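Thiosulfate reductase (Thermus thermophilus, PDB 2VPZ) probably acts as a molybdenum oxidoreductase on thiosulfate or polysulfide, carrying a guanine dinucleotide form of molybdopterin and a [4Fe-4S] cluster. Local coordinates at residues 442-447 with 713-718; 623-628 with 695-700; 35-40 with 56-61. All coordinates share one frame; numbering follows the deposited sequence.

Contact 1: residues 442-447 with 713-718. With MGD (2-amino-5,6-dimercapto-7-methyl-3,7,8a,9-tetrahydro-8-oxa-1,3,9,10-tetraaza-anthracen-4-one guanosine dinucleotide), chain H.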
loop_
_atom_site.group_PDB
_atom_site.type_symbol
_atom_site.label_atom_id
_atom_site.label_comp_id
_atom_site.label_asym_id
_atom_site.label_seq_id
_atom_site.Cartn_x
_atom_site.Cartn_y
_atom_site.Cartn_z
ATOM N N LEU A 442 33.525 -36.378 -9.891
ATOM C CA LEU A 442 33.220 -37.539 -10.732
ATOM C C LEU A 442 31.773 -38.066 -10.616
ATOM O O LEU A 442 31.136 -38.380 -11.632
ATOM C CB LEU A 442 34.228 -38.692 -10.503
ATOM C CG LEU A 442 35.719 -38.457 -10.789
ATOM C CD1 LEU A 442 36.526 -39.761 -10.532
ATOM C CD2 LEU A 442 35.922 -37.948 -12.240
ATOM N N PHE A 443 31.241 -38.166 -9.397
ATOM C CA PHE A 443 29.879 -38.679 -9.178
ATOM C C PHE A 443 28.709 -37.656 -9.240
ATOM O O PHE A 443 27.547 -38.054 -9.162
ATOM C CB PHE A 443 29.807 -39.485 -7.850
ATOM C CG PHE A 443 30.794 -40.661 -7.749
ATOM C CD1 PHE A 443 31.125 -41.209 -6.495
ATOM C CD2 PHE A 443 31.400 -41.208 -8.891
ATOM C CE1 PHE A 443 32.044 -42.277 -6.375
ATOM C CE2 PHE A 443 32.331 -42.288 -8.793
ATOM C CZ PHE A 443 32.650 -42.817 -7.531
ATOM N N HIS A 444 28.977 -36.356 -9.364
ATOM C CA HIS A 444 27.890 -35.369 -9.445
ATOM C C HIS A 444 27.898 -34.547 -10.763
ATOM O O HIS A 444 26.855 -34.029 -11.190
ATOM C CB HIS A 444 27.868 -34.403 -8.206
ATOM C CG HIS A 444 27.435 -35.005 -6.908
ATOM N ND1 HIS A 444 26.202 -34.794 -6.364
ATOM C CD2 HIS A 444 28.072 -35.822 -6.059
ATOM C CE1 HIS A 444 26.088 -35.470 -5.242
ATOM N NE2 HIS A 444 27.218 -36.109 -5.034
ATOM N N SER A 445 29.052 -34.440 -11.416
ATOM C CA SER A 445 29.190 -33.644 -12.640
ATOM C C SER A 445 29.192 -34.396 -13.992
ATOM O O SER A 445 29.137 -33.755 -15.048
ATOM C CB SER A 445 30.426 -32.744 -12.553
ATOM O OG SER A 445 30.489 -32.000 -11.360
ATOM N N ILE A 446 29.284 -35.727 -13.944
ATOM C CA ILE A 446 29.290 -36.571 -15.149
ATOM C C ILE A 446 28.074 -37.520 -15.038
ATOM O O ILE A 446 27.905 -38.202 -14.036
ATOM C CB ILE A 446 30.633 -37.423 -15.248
ATOM C CG1 ILE A 446 31.871 -36.505 -15.189
ATOM C CG2 ILE A 446 30.632 -38.245 -16.567
ATOM C CD1 ILE A 446 33.200 -37.254 -14.913
ATOM N N PRO A 447 27.209 -37.564 -16.077
ATOM C CA PRO A 447 26.064 -38.475 -15.941
ATOM C C PRO A 447 26.388 -39.983 -15.978
ATOM O O PRO A 447 27.501 -40.381 -16.379
ATOM C CB PRO A 447 25.099 -38.048 -17.048
ATOM C CG PRO A 447 26.013 -37.422 -18.125
ATOM C CD PRO A 447 27.236 -36.890 -17.385
ATOM N N GLY A 713 18.640 -34.200 0.927
ATOM C CA GLY A 713 18.076 -33.941 -0.391
ATOM C C GLY A 713 18.203 -35.067 -1.416
ATOM O O GLY A 713 18.662 -36.155 -1.082
ATOM N N ALA A 714 17.806 -34.813 -2.661
ATOM C CA ALA A 714 17.890 -35.774 -3.768
ATOM C C ALA A 714 18.966 -35.314 -4.760
ATOM O O ALA A 714 19.079 -34.114 -5.003
ATOM C CB ALA A 714 16.543 -35.863 -4.496
ATOM N N SER A 715 19.743 -36.240 -5.324
ATOM C CA SER A 715 20.777 -35.901 -6.317
ATOM C C SER A 715 20.191 -35.922 -7.753
ATOM O O SER A 715 19.641 -36.940 -8.154
ATOM C CB SER A 715 21.967 -36.888 -6.270
ATOM O OG SER A 715 22.778 -36.767 -7.430
ATOM N N ASP A 716 20.276 -34.828 -8.519
ATOM C CA ASP A 716 19.756 -34.839 -9.899
ATOM C C ASP A 716 20.594 -35.784 -10.808
ATOM O O ASP A 716 20.031 -36.554 -11.619
ATOM C CB ASP A 716 19.667 -33.407 -10.504
ATOM C CG ASP A 716 21.035 -32.765 -10.831
ATOM O OD1 ASP A 716 21.904 -32.675 -9.943
ATOM O OD2 ASP A 716 21.214 -32.332 -11.989
ATOM N N ASN A 717 21.919 -35.746 -10.629
ATOM C CA ASN A 717 22.907 -36.575 -11.369
ATOM C C ASN A 717 22.722 -38.092 -11.174
ATOM O O ASN A 717 22.932 -38.867 -12.108
ATOM C CB ASN A 717 24.347 -36.225 -10.979
ATOM C CG ASN A 717 25.347 -36.683 -12.023
ATOM O OD1 ASN A 717 26.339 -37.358 -11.725
ATOM N ND2 ASN A 717 25.084 -36.313 -13.263
ATOM N N TYR A 718 22.370 -38.525 -9.965
ATOM C CA TYR A 718 22.128 -39.952 -9.759
ATOM C C TYR A 718 20.839 -40.376 -10.486
ATOM O O TYR A 718 20.601 -41.566 -10.692
ATOM C CB TYR A 718 22.038 -40.331 -8.280
ATOM C CG TYR A 718 23.368 -40.719 -7.665
ATOM C CD1 TYR A 718 24.269 -39.746 -7.274
ATOM C CD2 TYR A 718 23.726 -42.063 -7.479
ATOM C CE1 TYR A 718 25.496 -40.081 -6.709
ATOM C CE2 TYR A 718 24.963 -42.417 -6.912
ATOM C CZ TYR A 718 25.844 -41.412 -6.525
ATOM O OH TYR A 718 27.060 -41.704 -5.948
HETATM P PB MGD H . 31.660 -29.255 -7.933
HETATM O O1B MGD H . 30.483 -30.098 -7.549
HETATM O O2B MGD H . 31.884 -27.944 -7.245
HETATM O O3B MGD H . 31.579 -29.219 -9.545
HETATM O O3A MGD H . 31.476 -29.276 -12.050
HETATM P PA MGD H . 32.529 -29.335 -10.853
HETATM O O1A MGD H . 33.451 -28.136 -10.700
HETATM O O2A MGD H . 33.092 -30.712 -10.885
HETATM O "O5'" MGD H . 32.981 -30.064 -7.693
HETATM C "C5'" MGD H . 34.183 -29.433 -7.249
HETATM C "C4'" MGD H . 35.068 -30.547 -6.690
HETATM O "O4'" MGD H . 36.297 -29.850 -6.514
HETATM C "C3'" MGD H . 34.683 -31.069 -5.331
HETATM O "O3'" MGD H . 35.255 -32.381 -5.242
HETATM C "C2'" MGD H . 35.393 -30.075 -4.399
HETATM O "O2'" MGD H . 35.564 -30.707 -3.157
HETATM C "C1'" MGD H . 36.719 -29.813 -5.116
HETATM N N9 MGD H . 37.473 -28.535 -4.827
HETATM C C8 MGD H . 36.941 -27.344 -4.546
HETATM N N7 MGD H . 37.864 -26.370 -4.373
HETATM C C5 MGD H . 39.075 -26.925 -4.599
HETATM C C6 MGD H . 40.534 -26.467 -4.649
HETATM O O6 MGD H . 40.892 -25.268 -4.373
HETATM N N1 MGD H . 41.454 -27.436 -4.969
HETATM C C2 MGD H . 41.140 -28.741 -5.238
HETATM N N2 MGD H . 42.075 -29.692 -5.550
HETATM N N3 MGD H . 39.864 -29.148 -5.223
HETATM C C4 MGD H . 38.791 -28.351 -4.905
HETATM C C10 MGD H . 31.033 -28.012 -12.634
HETATM C C11 MGD H . 30.285 -28.336 -13.883
HETATM O O11 MGD H . 29.423 -29.425 -13.548
HETATM C C12 MGD H . 29.528 -27.239 -14.535
HETATM S S12 MGD H . 30.236 -25.711 -14.854
HETATM C C13 MGD H . 28.281 -27.403 -14.980
HETATM S S13 MGD H . 27.319 -26.242 -15.679
HETATM C C14 MGD H . 27.534 -28.621 -14.979
HETATM N N15 MGD H . 26.381 -28.473 -14.045
HETATM C C16 MGD H . 25.720 -29.651 -13.792
HETATM C C17 MGD H . 24.312 -29.809 -13.417
HETATM O O17 MGD H . 23.573 -28.794 -13.244
HETATM N N18 MGD H . 23.834 -31.047 -13.279
HETATM C C19 MGD H . 24.580 -32.154 -13.460
HETATM N N19 MGD H . 24.080 -33.409 -13.244
HETATM N N20 MGD H . 25.858 -32.060 -13.833
HETATM C C21 MGD H . 26.484 -30.898 -13.987
HETATM N N22 MGD H . 27.785 -30.862 -14.293
HETATM C C23 MGD H . 28.522 -29.691 -14.627
HETATM O O HOH W 1 23.849 -33.894 -7.583
#
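H444 and S715 meet through a water that lies 2.8 Å from H444 ND1 and also bonds to S715 OG. The same water donates to D716 OD1, so three side chains hold it at the wall of the pterin pocket. S715 shapes the chain here as well. Its OG accepts from Y718 N at 3.1 Å, an ST motif that ties down the bend carrying D716 and N717, and a small hydroxyl residue suits a place where water and backbone both need a partner. D716 faces the cofactor: OD2 takes the pterin N18 of MGD at 3.2 Å (150° at the hydrogen) and, more weakly, N19. CG lies between its backbone N and carbonyl carbon (chi1 71°), which brings OD2 to the pterin N18 and N19, and Q720 also bonds OD2. From the other segment, S445 OG donates at 3.0 Å to O3A, the ester oxygen between the alpha phosphorus and C10 of MGD, a fitting task for a short hydroxyl. N717 packs between the two segments, its CB 3.3 Å from H444 O. Y718 crosses F443 at a slant: its hydroxyl, bonded to E471, comes within 4.0 Å of F443 CB.

Contact 2: residues 623-628 with 695-700. With MGD (2-amino-5,6-dimercapto-7-methyl-3,7,8a,9-tetrahydro-8-oxa-1,3,9,10-tetraaza-anthracen-4-one guanosine dinucleotide), chain H.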
loop_
_atom_site.group_PDB
_atom_site.type_symbol
_atom_site.label_atom_id
_atom_site.label_comp_id
_atom_site.label_asym_id
_atom_site.label_seq_id
_atom_site.Cartn_x
_atom_site.Cartn_y
_atom_site.Cartn_z
ATOM N N TYR A 623 16.451 -28.802 -13.563
ATOM C CA TYR A 623 17.360 -28.621 -12.444
ATOM C C TYR A 623 18.056 -27.262 -12.578
ATOM O O TYR A 623 18.006 -26.630 -13.630
ATOM C CB TYR A 623 18.360 -29.777 -12.432
ATOM C CG TYR A 623 19.107 -29.908 -13.745
ATOM C CD1 TYR A 623 20.241 -29.139 -14.011
ATOM C CD2 TYR A 623 18.618 -30.723 -14.791
ATOM C CE1 TYR A 623 20.869 -29.152 -15.255
ATOM C CE2 TYR A 623 19.234 -30.748 -16.037
ATOM C CZ TYR A 623 20.371 -29.955 -16.268
ATOM O OH TYR A 623 20.988 -29.960 -17.495
ATOM N N GLY A 624 18.704 -26.805 -11.516
ATOM C CA GLY A 624 19.349 -25.527 -11.573
ATOM C C GLY A 624 20.115 -25.160 -10.329
ATOM O O GLY A 624 20.518 -26.029 -9.551
ATOM N N ARG A 625 20.274 -23.856 -10.109
ATOM C CA ARG A 625 21.035 -23.344 -8.981
ATOM C C ARG A 625 20.269 -22.769 -7.793
ATOM O O ARG A 625 19.189 -22.185 -7.947
ATOM C CB ARG A 625 22.025 -22.295 -9.480
ATOM C CG ARG A 625 22.796 -22.670 -10.748
ATOM C CD ARG A 625 23.740 -23.854 -10.505
ATOM N NE ARG A 625 24.512 -24.246 -11.683
ATOM C CZ ARG A 625 24.644 -25.487 -12.156
ATOM N NH1 ARG A 625 24.047 -26.507 -11.551
ATOM N NH2 ARG A 625 25.372 -25.702 -13.254
ATOM N N SER A 626 20.858 -22.933 -6.594
ATOM C CA SER A 626 20.365 -22.360 -5.311
ATOM C C SER A 626 21.279 -21.082 -5.169
ATOM O O SER A 626 22.499 -21.186 -5.252
ATOM C CB SER A 626 20.571 -23.374 -4.158
ATOM O OG SER A 626 20.432 -22.764 -2.897
ATOM N N PRO A 627 20.678 -19.881 -4.915
ATOM C CA PRO A 627 21.537 -18.682 -4.800
ATOM C C PRO A 627 22.760 -18.659 -3.865
ATOM O O PRO A 627 23.703 -17.842 -4.000
ATOM C CB PRO A 627 20.552 -17.543 -4.477
ATOM C CG PRO A 627 19.438 -18.254 -3.660
ATOM C CD PRO A 627 19.343 -19.644 -4.331
ATOM N N VAL A 628 22.727 -19.628 -2.958
ATOM C CA VAL A 628 23.641 -19.824 -1.829
ATOM C C VAL A 628 24.622 -21.035 -1.836
ATOM O O VAL A 628 25.531 -21.141 -1.001
ATOM C CB VAL A 628 22.672 -19.868 -0.570
ATOM C CG1 VAL A 628 23.297 -20.542 0.612
ATOM C CG2 VAL A 628 22.182 -18.429 -0.212
ATOM N N ILE A 695 14.380 -29.557 -9.381
ATOM C CA ILE A 695 15.150 -29.661 -8.121
ATOM C C ILE A 695 16.511 -28.967 -8.316
ATOM O O ILE A 695 17.026 -28.921 -9.438
ATOM C CB ILE A 695 15.429 -31.153 -7.640
ATOM C CG1 ILE A 695 16.257 -31.913 -8.668
ATOM C CG2 ILE A 695 14.091 -31.858 -7.282
ATOM C CD1 ILE A 695 16.847 -33.276 -8.172
ATOM N N VAL A 696 17.079 -28.376 -7.265
ATOM C CA VAL A 696 18.396 -27.745 -7.373
ATOM C C VAL A 696 19.483 -28.854 -7.399
ATOM O O VAL A 696 19.422 -29.791 -6.590
ATOM C CB VAL A 696 18.660 -26.750 -6.187
ATOM C CG1 VAL A 696 20.178 -26.404 -6.080
ATOM C CG2 VAL A 696 17.810 -25.459 -6.370
ATOM N N HIS A 697 20.451 -28.741 -8.330
ATOM C CA HIS A 697 21.610 -29.682 -8.506
ATOM C C HIS A 697 22.642 -29.632 -7.360
ATOM O O HIS A 697 22.911 -28.568 -6.816
ATOM C CB HIS A 697 22.417 -29.411 -9.831
ATOM C CG HIS A 697 23.785 -29.993 -9.898
ATOM N ND1 HIS A 697 24.005 -31.339 -9.866
ATOM C CD2 HIS A 697 24.994 -29.420 -9.880
ATOM C CE1 HIS A 697 25.292 -31.580 -9.806
ATOM N NE2 HIS A 697 25.923 -30.422 -9.815
ATOM N N GLY A 698 23.244 -30.768 -6.991
ATOM C CA GLY A 698 24.248 -30.791 -5.927
ATOM C C GLY A 698 23.930 -31.337 -4.542
ATOM O O GLY A 698 24.743 -31.219 -3.625
ATOM N N PHE A 699 22.742 -31.886 -4.330
ATOM C CA PHE A 699 22.404 -32.471 -3.018
ATOM C C PHE A 699 22.403 -34.007 -3.182
ATOM O O PHE A 699 22.778 -34.502 -4.256
ATOM C CB PHE A 699 21.053 -31.974 -2.469
ATOM C CG PHE A 699 21.090 -30.561 -1.887
ATOM C CD1 PHE A 699 20.961 -29.449 -2.719
ATOM C CD2 PHE A 699 21.259 -30.353 -0.509
ATOM C CE1 PHE A 699 21.002 -28.142 -2.194
ATOM C CE2 PHE A 699 21.301 -29.071 0.045
ATOM C CZ PHE A 699 21.173 -27.953 -0.801
ATOM N N GLY A 700 22.023 -34.758 -2.150
ATOM C CA GLY A 700 22.036 -36.214 -2.241
ATOM C C GLY A 700 23.388 -36.887 -2.091
ATOM O O GLY A 700 23.611 -37.962 -2.659
HETATM P PB MGD H . 31.660 -29.255 -7.933
HETATM O O1B MGD H . 30.483 -30.098 -7.549
HETATM O O2B MGD H . 31.884 -27.944 -7.245
HETATM O O3B MGD H . 31.579 -29.219 -9.545
HETATM O O3A MGD H . 31.476 -29.276 -12.050
HETATM P PA MGD H . 32.529 -29.335 -10.853
HETATM O O1A MGD H . 33.451 -28.136 -10.700
HETATM O O2A MGD H . 33.092 -30.712 -10.885
HETATM O "O5'" MGD H . 32.981 -30.064 -7.693
HETATM C "C5'" MGD H . 34.183 -29.433 -7.249
HETATM C "C4'" MGD H . 35.068 -30.547 -6.690
HETATM O "O4'" MGD H . 36.297 -29.850 -6.514
HETATM C "C3'" MGD H . 34.683 -31.069 -5.331
HETATM O "O3'" MGD H . 35.255 -32.381 -5.242
HETATM C "C2'" MGD H . 35.393 -30.075 -4.399
HETATM O "O2'" MGD H . 35.564 -30.707 -3.157
HETATM C "C1'" MGD H . 36.719 -29.813 -5.116
HETATM N N9 MGD H . 37.473 -28.535 -4.827
HETATM C C8 MGD H . 36.941 -27.344 -4.546
HETATM N N7 MGD H . 37.864 -26.370 -4.373
HETATM C C5 MGD H . 39.075 -26.925 -4.599
HETATM C C6 MGD H . 40.534 -26.467 -4.649
HETATM O O6 MGD H . 40.892 -25.268 -4.373
HETATM N N1 MGD H . 41.454 -27.436 -4.969
HETATM C C2 MGD H . 41.140 -28.741 -5.238
HETATM N N2 MGD H . 42.075 -29.692 -5.550
HETATM N N3 MGD H . 39.864 -29.148 -5.223
HETATM C C4 MGD H . 38.791 -28.351 -4.905
HETATM C C10 MGD H . 31.033 -28.012 -12.634
HETATM C C11 MGD H . 30.285 -28.336 -13.883
HETATM O O11 MGD H . 29.423 -29.425 -13.548
HETATM C C12 MGD H . 29.528 -27.239 -14.535
HETATM S S12 MGD H . 30.236 -25.711 -14.854
HETATM C C13 MGD H . 28.281 -27.403 -14.980
HETATM S S13 MGD H . 27.319 -26.242 -15.679
HETATM C C14 MGD H . 27.534 -28.621 -14.979
HETATM N N15 MGD H . 26.381 -28.473 -14.045
HETATM C C16 MGD H . 25.720 -29.651 -13.792
HETATM C C17 MGD H . 24.312 -29.809 -13.417
HETATM O O17 MGD H . 23.573 -28.794 -13.244
HETATM N N18 MGD H . 23.834 -31.047 -13.279
HETATM C C19 MGD H . 24.580 -32.154 -13.460
HETATM N N19 MGD H . 24.080 -33.409 -13.244
HETATM N N20 MGD H . 25.858 -32.060 -13.833
HETATM C C21 MGD H . 26.484 -30.898 -13.987
HETATM N N22 MGD H . 27.785 -30.862 -14.293
HETATM C C23 MGD H . 28.522 -29.691 -14.627
HETATM O O HOH W 2 24.065 -26.275 -8.601
#
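R625 and H697 run side by side into the pterin pocket, their guanidinium and imidazole planes 58° apart, with R625 NH1 3.5 Å from H697 CD2. The contact joins the ends of parallel neighbours, strands 619-624 and 692-696, in the dinucleotide-binding domain, whose family belongs to the double-psi beta-barrel clan. R625 NH1 donates to the pterin carbonyl O17 of MGD at 2.9 Å (148° at the hydrogen), and O17 sits at the edge of the guanidinium, near its plane. Y623, bonded to H333, brings its CE1 near O17. H697 instead offers a ring face: the pterin N18 rides 3.4 Å above it, displaced toward the rim. A flat imidazole suits this, because it can cover the heterocycle while its ND1 reaches D716. Behind this first shell a water accepts from R625 NH1 at 3.0 Å and donates to H697 O, linking the two residues a second time. Deeper still, the backbone sets the pair: H697 N donates to G624 O at 3.0 Å. From there CG stands opposite the backbone N of H697 (chi1 162°), which carries the ring to the cofactor. Where strand 692-696 ends, V696 sets CG1 against CB of S626, just past the other strand, at 3.6 Å.

Contact 3: residues 35-40 with 56-61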
loop_
_atom_site.group_PDB
_atom_site.type_symbol
_atom_site.label_atom_id
_atom_site.label_comp_id
_atom_site.label_asym_id
_atom_site.label_seq_id
_atom_site.Cartn_x
_atom_site.Cartn_y
_atom_site.Cartn_z
ATOM N N GLN A 35 40.519 -6.787 17.105
ATOM C CA GLN A 35 41.764 -7.533 17.199
ATOM C C GLN A 35 42.552 -7.070 15.964
ATOM O O GLN A 35 41.976 -6.627 14.962
ATOM C CB GLN A 35 41.514 -9.041 17.037
ATOM C CG GLN A 35 42.004 -9.957 18.152
ATOM C CD GLN A 35 41.239 -11.280 18.149
ATOM O OE1 GLN A 35 40.002 -11.284 18.152
ATOM N NE2 GLN A 35 41.965 -12.411 18.137
ATOM N N GLU A 36 43.860 -7.203 16.084
ATOM C CA GLU A 36 44.888 -6.903 15.061
ATOM C C GLU A 36 44.515 -7.603 13.716
ATOM O O GLU A 36 44.126 -8.763 13.774
ATOM C CB GLU A 36 46.200 -7.542 15.548
ATOM C CG GLU A 36 46.060 -9.083 15.901
ATOM C CD GLU A 36 45.887 -9.437 17.416
ATOM O OE1 GLU A 36 46.142 -10.621 17.779
ATOM O OE2 GLU A 36 45.498 -8.564 18.224
ATOM N N VAL A 37 44.597 -6.954 12.558
ATOM C CA VAL A 37 44.331 -7.647 11.273
ATOM C C VAL A 37 45.477 -7.486 10.223
ATOM O O VAL A 37 46.373 -6.646 10.392
ATOM C CB VAL A 37 42.971 -7.164 10.506
ATOM C CG1 VAL A 37 42.732 -8.022 9.222
ATOM C CG2 VAL A 37 41.731 -7.262 11.424
ATOM N N LYS A 38 45.496 -8.345 9.194
ATOM C CA LYS A 38 46.425 -8.264 8.057
ATOM C C LYS A 38 45.514 -8.494 6.813
ATOM O O LYS A 38 44.769 -9.468 6.771
ATOM C CB LYS A 38 47.525 -9.351 8.040
ATOM C CG LYS A 38 48.152 -9.727 9.378
ATOM C CD LYS A 38 49.098 -8.662 9.939
ATOM C CE LYS A 38 49.941 -9.193 11.121
ATOM N NZ LYS A 38 50.864 -10.322 10.737
ATOM N N SER A 39 45.526 -7.573 5.848
ATOM C CA SER A 39 44.743 -7.750 4.624
ATOM C C SER A 39 45.704 -8.193 3.501
ATOM O O SER A 39 46.936 -8.140 3.651
ATOM C CB SER A 39 44.014 -6.451 4.194
ATOM O OG SER A 39 43.042 -6.012 5.095
ATOM N N VAL A 40 45.125 -8.648 2.388
ATOM C CA VAL A 40 45.817 -9.055 1.169
ATOM C C VAL A 40 44.763 -9.030 0.056
ATOM O O VAL A 40 43.562 -9.137 0.333
ATOM C CB VAL A 40 46.399 -10.541 1.209
ATOM C CG1 VAL A 40 47.657 -10.644 2.090
ATOM C CG2 VAL A 40 45.318 -11.519 1.671
ATOM N N HIS A 56 40.573 -10.434 5.039
ATOM C CA HIS A 56 40.965 -9.913 6.333
ATOM C C HIS A 56 41.267 -11.074 7.295
ATOM O O HIS A 56 40.351 -11.775 7.737
ATOM C CB HIS A 56 39.841 -9.009 6.921
ATOM C CG HIS A 56 39.401 -7.886 6.047
ATOM N ND1 HIS A 56 40.196 -6.826 5.739
ATOM C CD2 HIS A 56 38.240 -7.668 5.408
ATOM C CE1 HIS A 56 39.555 -5.994 4.946
ATOM N NE2 HIS A 56 38.353 -6.485 4.727
ATOM N N ALA A 57 42.548 -11.278 7.591
ATOM C CA ALA A 57 42.959 -12.304 8.537
ATOM C C ALA A 57 43.464 -11.693 9.858
ATOM O O ALA A 57 43.904 -10.532 9.893
ATOM C CB ALA A 57 44.069 -13.223 7.923
ATOM N N VAL A 58 43.344 -12.470 10.934
ATOM C CA VAL A 58 43.841 -12.159 12.296
ATOM C C VAL A 58 44.593 -13.473 12.652
ATOM O O VAL A 58 43.972 -14.469 13.010
ATOM C CB VAL A 58 42.679 -11.919 13.348
ATOM C CG1 VAL A 58 43.266 -11.951 14.786
ATOM C CG2 VAL A 58 41.980 -10.568 13.070
ATOM N N GLY A 59 45.912 -13.486 12.555
ATOM C CA GLY A 59 46.624 -14.719 12.792
ATOM C C GLY A 59 46.338 -15.668 11.623
ATOM O O GLY A 59 46.210 -15.220 10.474
ATOM N N ASN A 60 46.182 -16.968 11.903
ATOM C CA ASN A 60 45.921 -17.994 10.883
ATOM C C ASN A 60 44.457 -18.190 10.504
ATOM O O ASN A 60 44.013 -19.325 10.326
ATOM C CB ASN A 60 46.509 -19.348 11.328
ATOM C CG ASN A 60 47.956 -19.542 10.904
ATOM O OD1 ASN A 60 48.625 -20.517 11.303
ATOM N ND2 ASN A 60 48.445 -18.627 10.090
ATOM N N ARG A 61 43.706 -17.107 10.362
ATOM C CA ARG A 61 42.298 -17.267 10.046
ATOM C C ARG A 61 41.609 -16.053 9.393
ATOM O O ARG A 61 41.633 -14.940 9.929
ATOM C CB ARG A 61 41.538 -17.698 11.311
ATOM C CG ARG A 61 40.029 -17.482 11.266
ATOM C CD ARG A 61 39.195 -18.767 11.185
ATOM N NE ARG A 61 37.792 -18.477 11.467
ATOM C CZ ARG A 61 37.099 -18.907 12.519
ATOM N NH1 ARG A 61 37.678 -19.683 13.424
ATOM N NH2 ARG A 61 35.833 -18.529 12.682
#
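The imidazole of H56 is met at its edge, with S39 OG lying near the ring plane. S39 OG and H56 ND1 are 3.0 Å apart in a hydrogen bond that either may donate. A histidine suits this place because its ring nitrogen comes level with the neighbouring hydroxyl. The torsions bring the two polar ends together: S39 OG and H56 CG each stand opposite their own carbonyl carbon, at chi1 -65° and -55°. The amide of Q35 is the other flat group. Its NE2 comes to 3.6 Å from V58 CG1, and the glutamine chain crosses the valine at about a right angle.

V58 is the largest apolar contributor. Its two branches divide the work, CG1 facing Q35 and E36 while CG2, whose position is less certain, meets V37 CG2 at 3.7 Å, and beta-branched valines suit these extended backbones. K38 and A57 form an antiparallel hydrogen-bonded pair in which A57 N donates to K38 O at 3.0 Å and an angle of 165°. The small A57 is buried, whereas K38 leads its amine away into an exposed setting.

Past V58 the chain turns: V58 N bonds R61 O at 3.2 Å, and G59 takes a positive phi that a residue without a side chain adopts easily. The turn leads to strand 62-67, whose Y63 packs on V58. The arrangement is a beta hairpin of strands 38-43 and 52-57 in the three-stranded antiparallel sheet of the Fe4S4 domain, and its connecting loop carries the cluster ligands C44, C47 and C51.

Overall arrangement
Contacts 1 and 2 are adjoining walls of one cofactor pocket, their centres 11 Å apart, and both touch the same MGD. They meet directly at D716 OD1 and H697 ND1, in a probable hydrogen bond, of uncertain length, that links the ring that N18 lies over to the carboxylate that accepts from N18. Contact 2 reaches nearer the metal: the R625 side chain is about 5 Å from the molybdenum, that of S445 about 9 Å, and R625 also lies about 3 Å from the second MGD. Contact 3 stands apart, with nearest atoms about 17 Å from contact 2 and 26 Å from contact 1; the side chain of its H56 is about 14 Å from the iron-sulfur cluster.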